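Phosphonopyruvate hydrolase (Variovorax sp., PDB 2HRW) hydrolyses 3-phosphonopyruvate to pyruvate and phosphate, using a divalent metal cation such as cobalt, magnesium or manganese. Local coordinates at residues A182-S187 with V209-A214; A80-G85 with I107-K112; R188-D193 with A214-T219. One frame throughout, in Å; residues are numbered along the deposited sequence.

Interaction 1 of 3, residues A182-S187 with V209-A214; sequences AILIHS and VLVPTA
Strands 182-185 and 208-210 run parallel here: Val209 N gives its hydrogen to Ile183 O (2.7 Å), and Ile185 N returns a weak, longer bond to Val209 O, so that Leu184 sits beside Val209 in the register. Their side chains leave the sheet on the same face. Leu184 CD2 presses on Val209 CG1 at 3.3 Å, tighter than usual van der Waals contact, because chi1 of -178° turns CG away from the backbone N; the same methyl reaches Val211 CG2 at 3.6 Å. Branched Val209 and Val211 thus fit round one leucine end. Ile185 CG2 meets Leu210 CD2 more loosely, at 4.2 Å, near Ile195 and Phe198 of helix 193-201.

Beyond the last bridge the strands part and a water takes over. It donates to Ile185 O (3.0 Å), accepts from Val211 N (3.1 Å), and lies in the plane of the His186 ring at its edge, 3.2 Å from ND1. Histidine suits this place because its ring nitrogen can engage the water; His186, itself a substrate-binding residue, lies beside Arg155, another of them. The chemistry therefore changes along the two strands, from aliphatic packing on both faces of the sheet to a hydrated end beyond Ile185, where one water satisfies two backbone groups and probably steadies the His186 ring.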
# COMPACT_ATOMS: atom_id res chain seq x y z
N ALA A 182 -29.82 -5.91 -7.22
CA ALA A 182 -29.77 -6.88 -8.31
C ALA A 182 -29.29 -8.21 -7.78
O ALA A 182 -28.67 -8.27 -6.72
CB ALA A 182 -28.86 -6.40 -9.43
N ILE A 183 -29.59 -9.29 -8.51
CA ILE A 183 -29.18 -10.62 -8.06
C ILE A 183 -28.32 -11.33 -9.08
O ILE A 183 -28.71 -11.51 -10.25
CB ILE A 183 -30.40 -11.57 -7.73
CG1 ILE A 183 -31.06 -11.18 -6.42
CG2 ILE A 183 -29.92 -12.99 -7.53
CD1 ILE A 183 -31.57 -9.84 -6.40
N LEU A 184 -27.15 -11.74 -8.63
CA LEU A 184 -26.23 -12.47 -9.47
C LEU A 184 -26.53 -13.91 -9.07
O LEU A 184 -26.49 -14.26 -7.88
CB LEU A 184 -24.80 -12.12 -9.10
CG LEU A 184 -23.56 -12.66 -9.80
CD1 LEU A 184 -23.82 -14.02 -10.44
CD2 LEU A 184 -23.15 -11.65 -10.83
N ILE A 185 -26.88 -14.73 -10.05
CA ILE A 185 -27.16 -16.13 -9.77
C ILE A 185 -26.15 -16.90 -10.63
O ILE A 185 -26.04 -16.69 -11.82
CB ILE A 185 -28.63 -16.47 -10.11
CG1 ILE A 185 -28.84 -17.98 -10.07
CG2 ILE A 185 -29.00 -15.90 -11.44
CD1 ILE A 185 -28.51 -18.62 -8.73
N HIS A 186 -25.40 -17.78 -9.99
CA HIS A 186 -24.38 -18.51 -10.70
C HIS A 186 -24.70 -19.98 -10.86
O HIS A 186 -25.42 -20.55 -10.04
CB HIS A 186 -23.07 -18.31 -9.94
CG HIS A 186 -21.84 -18.57 -10.75
ND1 HIS A 186 -21.78 -18.35 -12.11
CD2 HIS A 186 -20.61 -19.03 -10.39
CE1 HIS A 186 -20.58 -18.65 -12.55
NE2 HIS A 186 -19.85 -19.07 -11.53
N SER A 187 -24.19 -20.60 -11.93
CA SER A 187 -24.41 -22.04 -12.18
C SER A 187 -23.14 -22.78 -12.62
O SER A 187 -22.29 -22.22 -13.30
CB SER A 187 -25.50 -22.24 -13.24
OG SER A 187 -25.53 -23.59 -13.67
N VAL A 209 -28.31 -10.90 -12.84
CA VAL A 209 -26.96 -10.77 -13.38
C VAL A 209 -26.41 -12.13 -13.75
O VAL A 209 -26.50 -13.07 -12.96
CB VAL A 209 -25.98 -10.21 -12.34
CG1 VAL A 209 -24.69 -9.75 -13.04
CG2 VAL A 209 -26.63 -9.09 -11.52
N LEU A 210 -25.85 -12.23 -14.95
CA LEU A 210 -25.25 -13.47 -15.41
C LEU A 210 -23.76 -13.30 -15.68
O LEU A 210 -23.29 -12.23 -16.09
CB LEU A 210 -25.93 -13.97 -16.69
CG LEU A 210 -27.41 -14.30 -16.54
CD1 LEU A 210 -27.93 -14.91 -17.82
CD2 LEU A 210 -27.59 -15.27 -15.39
N VAL A 211 -23.04 -14.39 -15.45
CA VAL A 211 -21.60 -14.49 -15.67
C VAL A 211 -21.48 -15.85 -16.32
O VAL A 211 -20.97 -16.78 -15.72
CB VAL A 211 -20.84 -14.52 -14.32
CG1 VAL A 211 -19.34 -14.45 -14.56
CG2 VAL A 211 -21.29 -13.35 -13.45
N PRO A 212 -21.97 -15.98 -17.57
CA PRO A 212 -22.03 -17.16 -18.45
C PRO A 212 -20.72 -17.76 -18.90
O PRO A 212 -20.62 -18.32 -20.00
CB PRO A 212 -22.84 -16.65 -19.63
CG PRO A 212 -22.27 -15.25 -19.78
CD PRO A 212 -22.29 -14.76 -18.33
N THR A 213 -19.71 -17.66 -18.05
CA THR A 213 -18.38 -18.16 -18.34
C THR A 213 -18.31 -19.65 -18.72
O THR A 213 -17.58 -20.03 -19.64
CB THR A 213 -17.43 -17.88 -17.13
OG1 THR A 213 -17.27 -16.46 -16.98
CG2 THR A 213 -16.07 -18.51 -17.35
N ALA A 214 -19.08 -20.49 -18.02
CA ALA A 214 -19.08 -21.94 -18.28
C ALA A 214 -19.92 -22.39 -19.46
O ALA A 214 -19.73 -23.48 -20.00
CB ALA A 214 -19.53 -22.69 -17.01
O HOH W 1 -24.02 -16.96 -13.98

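Interaction 2 of 3, residues A80-G85 with I107-K112; sequences ADIDTG and IVMEDK
Ala80 and Asp81 pair with Ile107 and Val108 as neighbouring parallel strands of a TIM barrel, the two strands of a beta-alpha-beta unit. Val108 N lies almost on the line of the Ala80 carbonyl (N to O 2.7 Å), though its N-H is bent off straight (150°), and Val108 O accepts from Ile82 N. The tight part is apolar: Ile82 CD1 packs on Ile107 CD1 at 3.5 Å and on Met109 CB at 3.9 Å, with Tyr99 of helix 89-102 beside it. Ile82 has CG1 between its backbone N and carbonyl carbon (chi1 59°), which lets CD1 touch both partners. Were Ile82 cut back to alanine, Ile107 CD1 and Met109 CB would probably lose their shared partner and a gap would open beside them.

The other side is polar and watered. Asp81, which binds magnesium, accepts from Asp83 N through OD1 (2.9 Å), forming an Asx turn. Asp83 and Glu110 lie side by side; such like charges would be expected to repel, but a water donates to Asp83 OD2 and Glu110 OE2, and Arg155 offers Glu110 a long, weak ion pair. Acidic side chains suit this place because they can take up the donated water hydrogens. Between the backbones, Glu110 N donates to Asp83 O at 2.6 Å, the donor tilted 23° from the carbonyl plane.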
# COMPACT_ATOMS: atom_id res chain seq x y z
N ALA A 80 -17.30 -3.74 -8.44
CA ALA A 80 -16.26 -4.40 -7.66
C ALA A 80 -16.68 -5.72 -7.05
O ALA A 80 -17.76 -5.83 -6.48
CB ALA A 80 -15.78 -3.48 -6.55
N ASP A 81 -15.82 -6.72 -7.17
CA ASP A 81 -16.03 -8.03 -6.59
C ASP A 81 -15.46 -7.96 -5.16
O ASP A 81 -14.25 -7.87 -5.00
CB ASP A 81 -15.26 -9.07 -7.41
CG ASP A 81 -15.30 -10.45 -6.81
OD1 ASP A 81 -15.80 -10.62 -5.67
OD2 ASP A 81 -14.80 -11.39 -7.50
N ILE A 82 -16.31 -7.99 -4.14
CA ILE A 82 -15.81 -7.93 -2.76
C ILE A 82 -16.00 -9.27 -2.06
O ILE A 82 -15.96 -9.34 -0.83
CB ILE A 82 -16.53 -6.85 -1.91
CG1 ILE A 82 -18.02 -7.13 -1.85
CG2 ILE A 82 -16.29 -5.46 -2.48
CD1 ILE A 82 -18.79 -6.19 -0.99
N ASP A 83 -16.21 -10.31 -2.85
CA ASP A 83 -16.40 -11.68 -2.34
C ASP A 83 -17.52 -11.82 -1.31
O ASP A 83 -18.69 -11.62 -1.63
CB ASP A 83 -15.09 -12.23 -1.77
CG ASP A 83 -14.14 -12.73 -2.85
OD1 ASP A 83 -13.08 -12.11 -3.06
OD2 ASP A 83 -14.47 -13.76 -3.50
N THR A 84 -17.17 -12.15 -0.07
CA THR A 84 -18.19 -12.33 0.96
C THR A 84 -18.18 -11.21 1.98
O THR A 84 -18.68 -11.37 3.09
CB THR A 84 -17.99 -13.64 1.71
OG1 THR A 84 -16.93 -13.49 2.66
CG2 THR A 84 -17.60 -14.75 0.76
N GLY A 85 -17.58 -10.08 1.63
CA GLY A 85 -17.60 -8.97 2.55
C GLY A 85 -16.44 -8.87 3.51
O GLY A 85 -16.41 -7.94 4.31
N ILE A 107 -21.02 -3.00 -6.01
CA ILE A 107 -20.17 -4.02 -5.40
C ILE A 107 -20.96 -5.31 -5.48
O ILE A 107 -22.18 -5.26 -5.47
CB ILE A 107 -19.87 -3.74 -3.90
CG1 ILE A 107 -21.18 -3.38 -3.19
CG2 ILE A 107 -18.78 -2.69 -3.77
CD1 ILE A 107 -21.18 -3.74 -1.78
N VAL A 108 -20.27 -6.44 -5.60
CA VAL A 108 -20.89 -7.77 -5.65
C VAL A 108 -20.41 -8.58 -4.44
O VAL A 108 -19.20 -8.72 -4.19
CB VAL A 108 -20.50 -8.52 -6.92
CG1 VAL A 108 -21.00 -9.94 -6.86
CG2 VAL A 108 -21.10 -7.79 -8.14
N MET A 109 -21.36 -9.13 -3.68
CA MET A 109 -21.00 -9.90 -2.49
C MET A 109 -21.77 -11.19 -2.54
O MET A 109 -22.91 -11.19 -2.96
CB MET A 109 -21.37 -9.08 -1.26
CG MET A 109 -21.00 -9.70 0.03
SD MET A 109 -21.35 -8.49 1.32
CE MET A 109 -23.21 -8.48 1.38
N GLU A 110 -21.15 -12.29 -2.12
CA GLU A 110 -21.81 -13.60 -2.17
C GLU A 110 -22.14 -14.17 -0.81
O GLU A 110 -21.47 -13.86 0.17
CB GLU A 110 -20.93 -14.59 -2.95
CG GLU A 110 -19.47 -14.59 -2.51
CD GLU A 110 -18.54 -15.17 -3.56
OE1 GLU A 110 -17.86 -16.18 -3.24
OE2 GLU A 110 -18.48 -14.64 -4.69
N ASP A 111 -23.17 -15.02 -0.75
CA ASP A 111 -23.60 -15.62 0.52
C ASP A 111 -22.85 -16.87 0.95
O ASP A 111 -23.37 -17.66 1.73
CB ASP A 111 -25.11 -15.90 0.49
CG ASP A 111 -25.52 -16.75 -0.67
OD1 ASP A 111 -24.72 -16.90 -1.61
OD2 ASP A 111 -26.64 -17.28 -0.67
N LYS A 112 -21.63 -17.05 0.45
CA LYS A 112 -20.82 -18.18 0.83
C LYS A 112 -20.17 -17.82 2.15
O LYS A 112 -20.00 -16.64 2.46
CB LYS A 112 -19.74 -18.45 -0.22
CG LYS A 112 -20.24 -19.25 -1.40
CD LYS A 112 -19.11 -19.97 -2.17
CE LYS A 112 -18.33 -19.03 -3.06
NZ LYS A 112 -17.63 -19.79 -4.13
O HOH W 2 -14.93 -16.16 -4.14
O HOH W 3 -16.25 -13.59 -5.69

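Interaction 3 of 3, residues R188-D193 with A214-T219; sequences RQKTPD and AYPQLT
Pro192 and Tyr215 lie alongside each other with their side chains running opposite ways, and the rest of the contact is arranged round this pair. The proline ring lies against the root of the tyrosine, with CD 3.6 Å from Tyr215 CB and CB 3.8 Å from Tyr215 CG, while its CB also approaches Leu218 CD1 at 4.2 Å. Proline suits the place because its compact, rigid ring is apolar; it occupies the N-cap position before helix 193-201. The aromatic ring turns an edge to the loop opposite, where Gln189 O lies near its plane, 3.3 Å from CD2. Over one ring face sits the methyl of its own neighbour Ala214, which also touches the carbonyls of Arg188 and Gln189.

Lys190 folds back. Although its CB leads away from the other loop, the chain bends at chi2 (-51°) and chi3 (-68°) and brings NZ to Ala214 O, a hydrogen bond of 3.1 Å made in the carbonyl plane. A long, flexible chain allows this exposed residue to return to a backbone carbonyl.

Tyr215 reaches inward along the loop, and its OH accepts a weak hydrogen bond from Ser187 N. The contact thus joins two beta-to-alpha loops at the C-terminal ends of the TIM-barrel strands, where such barrels carry their active sites; one of these loops bears the substrate-binding Arg188.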
# COMPACT_ATOMS: atom_id res chain seq x y z
N ARG A 188 -23.04 -24.06 -12.22
CA ARG A 188 -21.89 -24.92 -12.55
C ARG A 188 -22.04 -25.61 -13.91
O ARG A 188 -21.19 -25.45 -14.79
CB ARG A 188 -21.68 -26.01 -11.49
CG ARG A 188 -20.59 -25.73 -10.44
CD ARG A 188 -20.32 -26.96 -9.56
NE ARG A 188 -19.61 -26.61 -8.32
CZ ARG A 188 -18.46 -25.96 -8.28
NH1 ARG A 188 -17.86 -25.59 -9.40
NH2 ARG A 188 -17.90 -25.67 -7.11
N GLN A 189 -23.11 -26.40 -14.05
CA GLN A 189 -23.42 -27.12 -15.29
C GLN A 189 -22.67 -26.61 -16.50
O GLN A 189 -22.45 -25.40 -16.64
CB GLN A 189 -24.92 -27.02 -15.59
CG GLN A 189 -25.73 -28.21 -15.13
CD GLN A 189 -25.81 -28.33 -13.63
OE1 GLN A 189 -24.87 -27.97 -12.91
NE2 GLN A 189 -26.92 -28.85 -13.14
N LYS A 190 -22.30 -27.52 -17.39
CA LYS A 190 -21.61 -27.06 -18.59
C LYS A 190 -22.63 -26.57 -19.61
O LYS A 190 -22.27 -25.96 -20.62
CB LYS A 190 -20.73 -28.16 -19.19
CG LYS A 190 -19.30 -27.69 -19.49
CD LYS A 190 -19.26 -26.39 -20.30
CE LYS A 190 -19.78 -26.58 -21.74
NZ LYS A 190 -19.88 -25.30 -22.52
N THR A 191 -23.92 -26.84 -19.33
CA THR A 191 -25.03 -26.40 -20.19
C THR A 191 -25.83 -25.34 -19.43
O THR A 191 -26.04 -25.45 -18.22
CB THR A 191 -26.00 -27.52 -20.49
OG1 THR A 191 -26.84 -27.74 -19.36
CG2 THR A 191 -25.24 -28.78 -20.79
N PRO A 192 -26.30 -24.30 -20.14
CA PRO A 192 -27.06 -23.24 -19.50
C PRO A 192 -28.50 -23.64 -19.22
O PRO A 192 -29.39 -22.81 -19.35
CB PRO A 192 -26.97 -22.10 -20.51
CG PRO A 192 -27.04 -22.82 -21.78
CD PRO A 192 -26.10 -23.98 -21.57
N ASP A 193 -28.73 -24.90 -18.85
CA ASP A 193 -30.08 -25.38 -18.55
C ASP A 193 -30.49 -24.92 -17.16
O ASP A 193 -31.59 -24.42 -16.95
CB ASP A 193 -30.14 -26.92 -18.58
CG ASP A 193 -30.11 -27.48 -20.00
OD1 ASP A 193 -30.28 -28.71 -20.15
OD2 ASP A 193 -29.91 -26.70 -20.96
N ALA A 214 -19.08 -20.49 -18.02
CA ALA A 214 -19.08 -21.94 -18.28
C ALA A 214 -19.92 -22.39 -19.46
O ALA A 214 -19.73 -23.48 -20.00
CB ALA A 214 -19.53 -22.69 -17.01
N TYR A 215 -20.89 -21.56 -19.85
CA TYR A 215 -21.75 -21.89 -20.98
C TYR A 215 -21.63 -20.80 -22.03
O TYR A 215 -22.50 -19.95 -22.20
CB TYR A 215 -23.21 -22.08 -20.52
CG TYR A 215 -23.44 -21.69 -19.09
CD1 TYR A 215 -23.48 -20.35 -18.73
CD2 TYR A 215 -23.56 -22.66 -18.09
CE1 TYR A 215 -23.62 -19.96 -17.40
CE2 TYR A 215 -23.70 -22.29 -16.74
CZ TYR A 215 -23.72 -20.92 -16.41
OH TYR A 215 -23.80 -20.47 -15.09
N PRO A 216 -20.50 -20.81 -22.76
CA PRO A 216 -20.20 -19.84 -23.81
C PRO A 216 -21.07 -19.96 -25.06
O PRO A 216 -20.80 -19.30 -26.06
CB PRO A 216 -18.72 -20.11 -24.10
CG PRO A 216 -18.59 -21.57 -23.83
CD PRO A 216 -19.37 -21.74 -22.56
N GLN A 217 -22.10 -20.79 -25.01
CA GLN A 217 -22.96 -20.94 -26.18
C GLN A 217 -24.10 -19.94 -26.07
O GLN A 217 -24.81 -19.65 -27.05
CB GLN A 217 -23.48 -22.37 -26.28
CG GLN A 217 -24.11 -22.91 -25.00
CD GLN A 217 -23.16 -23.75 -24.15
OE1 GLN A 217 -23.58 -24.37 -23.18
NE2 GLN A 217 -21.87 -23.78 -24.50
N LEU A 218 -24.23 -19.39 -24.87
CA LEU A 218 -25.26 -18.41 -24.54
C LEU A 218 -24.75 -17.01 -24.93
O LEU A 218 -23.96 -16.41 -24.20
CB LEU A 218 -25.55 -18.47 -23.02
CG LEU A 218 -26.97 -18.17 -22.54
CD1 LEU A 218 -26.99 -17.91 -21.03
CD2 LEU A 218 -27.48 -16.94 -23.25
N THR A 219 -25.22 -16.51 -26.07
CA THR A 219 -24.81 -15.20 -26.58
C THR A 219 -25.54 -14.02 -25.91
O THR A 219 -26.47 -14.22 -25.12
CB THR A 219 -25.03 -15.10 -28.13
OG1 THR A 219 -26.43 -14.96 -28.42
CG2 THR A 219 -24.52 -16.36 -28.83

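How the interactions relate
Interactions 1 and 2 are buried contacts between adjacent parallel strands of the same closed barrel, each belonging to a beta-alpha-beta unit; their centres are 13 Å apart and they do not touch. Both pass from aliphatic packing to hydrated polar groups, but the groups differ: a substrate-binding histidine in interaction 1, metal-binding and other carboxylates in interaction 2. Interaction 3 lies at the surface, about 22 Å from interaction 2 between centres, and uses no strand pairing, relying on a proline, an aromatic ring and a lysine. It continues interaction 1 outward: they share Ala214, and Ser187 O lies 2.9 Å from Tyr215 OH, probably hydrogen-bonded.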